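Sylvaticin (Pythium sylvaticum, PDB 2POS) is a secreted alpha-elicitin-like protein that, as in related elicitins, probably binds sterols and may provoke defence responses in plants. Local coordinates at residues A[9-14]-A[71-76]. Sequence-based numbering, arbitrary orientation.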
loop_
_atom_site.group_PDB
_atom_site.type_symbol
_atom_site.label_atom_id
_atom_site.label_comp_id
_atom_site.label_asym_id
_atom_site.label_seq_id
_atom_site.Cartn_x
_atom_site.Cartn_y
_atom_site.Cartn_z
ATOM N N PHE A 9 12.566 -10.330 3.782
ATOM C CA PHE A 9 11.482 -10.229 4.757
ATOM C C PHE A 9 11.567 -8.933 5.565
ATOM O O PHE A 9 10.540 -8.400 5.996
ATOM C CB PHE A 9 11.443 -11.450 5.689
ATOM C CG PHE A 9 10.232 -11.488 6.578
ATOM C CD1 PHE A 9 9.024 -11.985 6.108
ATOM C CD2 PHE A 9 10.294 -11.012 7.884
ATOM C CE1 PHE A 9 7.899 -12.013 6.924
ATOM C CE2 PHE A 9 9.173 -11.031 8.705
ATOM C CZ PHE A 9 7.977 -11.530 8.226
ATOM N N THR A 10 12.788 -8.427 5.752
ATOM C CA THR A 10 13.027 -7.189 6.499
ATOM C C THR A 10 12.255 -5.996 5.933
ATOM O O THR A 10 11.987 -5.025 6.639
ATOM C CB THR A 10 14.538 -6.848 6.599
ATOM O OG1 THR A 10 15.134 -6.876 5.298
ATOM C CG2 THR A 10 15.259 -7.840 7.510
ATOM N N GLU A 11 11.878 -6.079 4.658
ATOM C CA GLU A 11 11.056 -5.049 4.047
ATOM C C GLU A 11 9.740 -4.871 4.810
ATOM O O GLU A 11 9.257 -3.751 4.928
ATOM C CB GLU A 11 10.799 -5.372 2.574
ATOM C CG GLU A 11 10.100 -4.277 1.776
ATOM C CD GLU A 11 10.995 -3.099 1.408
ATOM O OE1 GLU A 11 12.227 -3.161 1.592
ATOM O OE2 GLU A 11 10.446 -2.097 0.913
ATOM N N PHE A 12 9.166 -5.961 5.329
ATOM C CA PHE A 12 7.932 -5.865 6.120
ATOM C C PHE A 12 8.128 -4.932 7.305
ATOM O O PHE A 12 7.238 -4.147 7.639
ATOM C CB PHE A 12 7.475 -7.229 6.662
ATOM C CG PHE A 12 6.771 -8.093 5.658
ATOM C CD1 PHE A 12 7.434 -9.162 5.063
ATOM C CD2 PHE A 12 5.442 -7.855 5.317
ATOM C CE1 PHE A 12 6.788 -9.983 4.141
ATOM C CE2 PHE A 12 4.787 -8.666 4.379
ATOM C CZ PHE A 12 5.459 -9.728 3.798
ATOM N N PHE A 13 9.297 -5.008 7.937
ATOM C CA PHE A 13 9.532 -4.232 9.155
ATOM C C PHE A 13 9.498 -2.731 8.908
ATOM O O PHE A 13 9.193 -1.952 9.815
ATOM C CB PHE A 13 10.836 -4.642 9.849
ATOM C CG PHE A 13 10.889 -6.103 10.251
ATOM C CD1 PHE A 13 12.076 -6.819 10.119
ATOM C CD2 PHE A 13 9.772 -6.750 10.777
ATOM C CE1 PHE A 13 12.144 -8.160 10.487
ATOM C CE2 PHE A 13 9.838 -8.094 11.156
ATOM C CZ PHE A 13 11.035 -8.792 11.009
ATOM N N LYS A 14 9.790 -2.320 7.670
ATOM C CA LYS A 14 9.697 -0.907 7.294
ATOM C C LYS A 14 8.292 -0.341 7.472
ATOM O O LYS A 14 8.135 0.866 7.654
ATOM C CB LYS A 14 10.077 -0.706 5.827
ATOM C CG LYS A 14 11.538 -0.808 5.496
ATOM C CD LYS A 14 11.674 -0.460 4.019
ATOM C CE LYS A 14 13.068 -0.680 3.519
ATOM N NZ LYS A 14 13.097 -0.387 2.057
ATOM N N CYS A 71 10.629 -4.024 -5.344
ATOM C CA CYS A 71 10.720 -5.479 -5.269
ATOM C C CYS A 71 9.346 -6.029 -4.941
ATOM O O CYS A 71 8.461 -5.280 -4.523
ATOM C CB CYS A 71 11.719 -5.921 -4.189
ATOM S SG CYS A 71 11.429 -5.198 -2.534
ATOM N N ILE A 72 9.179 -7.337 -5.126
ATOM C CA ILE A 72 7.918 -8.001 -4.833
ATOM C C ILE A 72 7.898 -8.485 -3.388
ATOM O O ILE A 72 8.710 -9.320 -2.987
ATOM C CB ILE A 72 7.657 -9.177 -5.818
ATOM C CG1 ILE A 72 7.470 -8.650 -7.252
ATOM C CG2 ILE A 72 6.467 -10.021 -5.359
ATOM C CD1 ILE A 72 6.161 -7.885 -7.493
ATOM N N LEU A 73 6.977 -7.915 -2.617
ATOM C CA LEU A 73 6.691 -8.353 -1.258
ATOM C C LEU A 73 5.737 -9.542 -1.308
ATOM O O LEU A 73 4.648 -9.449 -1.881
ATOM C CB LEU A 73 6.068 -7.198 -0.473
ATOM C CG LEU A 73 5.905 -7.321 1.044
ATOM C CD1 LEU A 73 7.270 -7.377 1.724
ATOM C CD2 LEU A 73 5.103 -6.147 1.564
ATOM N N VAL A 74 6.171 -10.653 -0.713
ATOM C CA VAL A 74 5.430 -11.911 -0.729
ATOM C C VAL A 74 4.841 -12.169 0.653
ATOM O O VAL A 74 5.583 -12.325 1.621
ATOM C CB VAL A 74 6.356 -13.089 -1.129
ATOM C CG1 VAL A 74 5.609 -14.424 -1.066
ATOM C CG2 VAL A 74 6.920 -12.865 -2.515
ATOM N N PHE A 75 3.513 -12.224 0.723
ATOM C CA PHE A 75 2.796 -12.494 1.970
ATOM C C PHE A 75 1.793 -13.614 1.715
ATOM O O PHE A 75 0.652 -13.365 1.316
ATOM C CB PHE A 75 2.107 -11.217 2.485
ATOM C CG PHE A 75 1.445 -11.383 3.824
ATOM C CD1 PHE A 75 2.195 -11.374 4.988
ATOM C CD2 PHE A 75 0.071 -11.555 3.916
ATOM C CE1 PHE A 75 1.588 -11.537 6.228
ATOM C CE2 PHE A 75 -0.548 -11.720 5.148
ATOM C CZ PHE A 75 0.212 -11.713 6.305
ATOM N N GLY A 76 2.226 -14.856 1.931
ATOM C CA GLY A 76 1.449 -16.014 1.479
ATOM C C GLY A 76 1.328 -15.997 -0.035
ATOM O O GLY A 76 2.333 -15.904 -0.742
#
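Leu73 sets its CD1 methyl over one face of the Phe12 ring, 3.6 Å from the ring centroid and only 11° off the ring normal, a CH-pi contact. A branched leucine suits this place: CD1 takes the middle of the ring while CD2 reaches its rim, 3.8 Å from Phe12 CE2. At the edge of the same ring, in its plane, lies Val74 O, 3.4 Å from Phe12 CZ, where the weakly positive ring hydrogens face a carbonyl oxygen. Phe75 meets the ring obliquely, its CD1 3.8 Å from Phe12 CE2 with the planes at 60°; Pro37 and Pro38 also touch Phe75. Phe12 CG stands anti to its own carbonyl carbon (chi1 -79°), and the flat ring thereby extends across to the strand. One residue earlier, Glu11 lays its CB 4.1 Å from Leu73 CD1, then bends at chi2 to carry its carboxylate to Lys14 NZ, 2.9 Å from OE1, and to Asn69 N. Lys14 also bonds Asn67 O, tying the helix to the loop before Cys71. The Cys7–Cys71 disulfide holds the chain preceding helix 10-13 against this loop, fastening the short N-terminal helix to the two-stranded antiparallel hairpin of the elicitin fold.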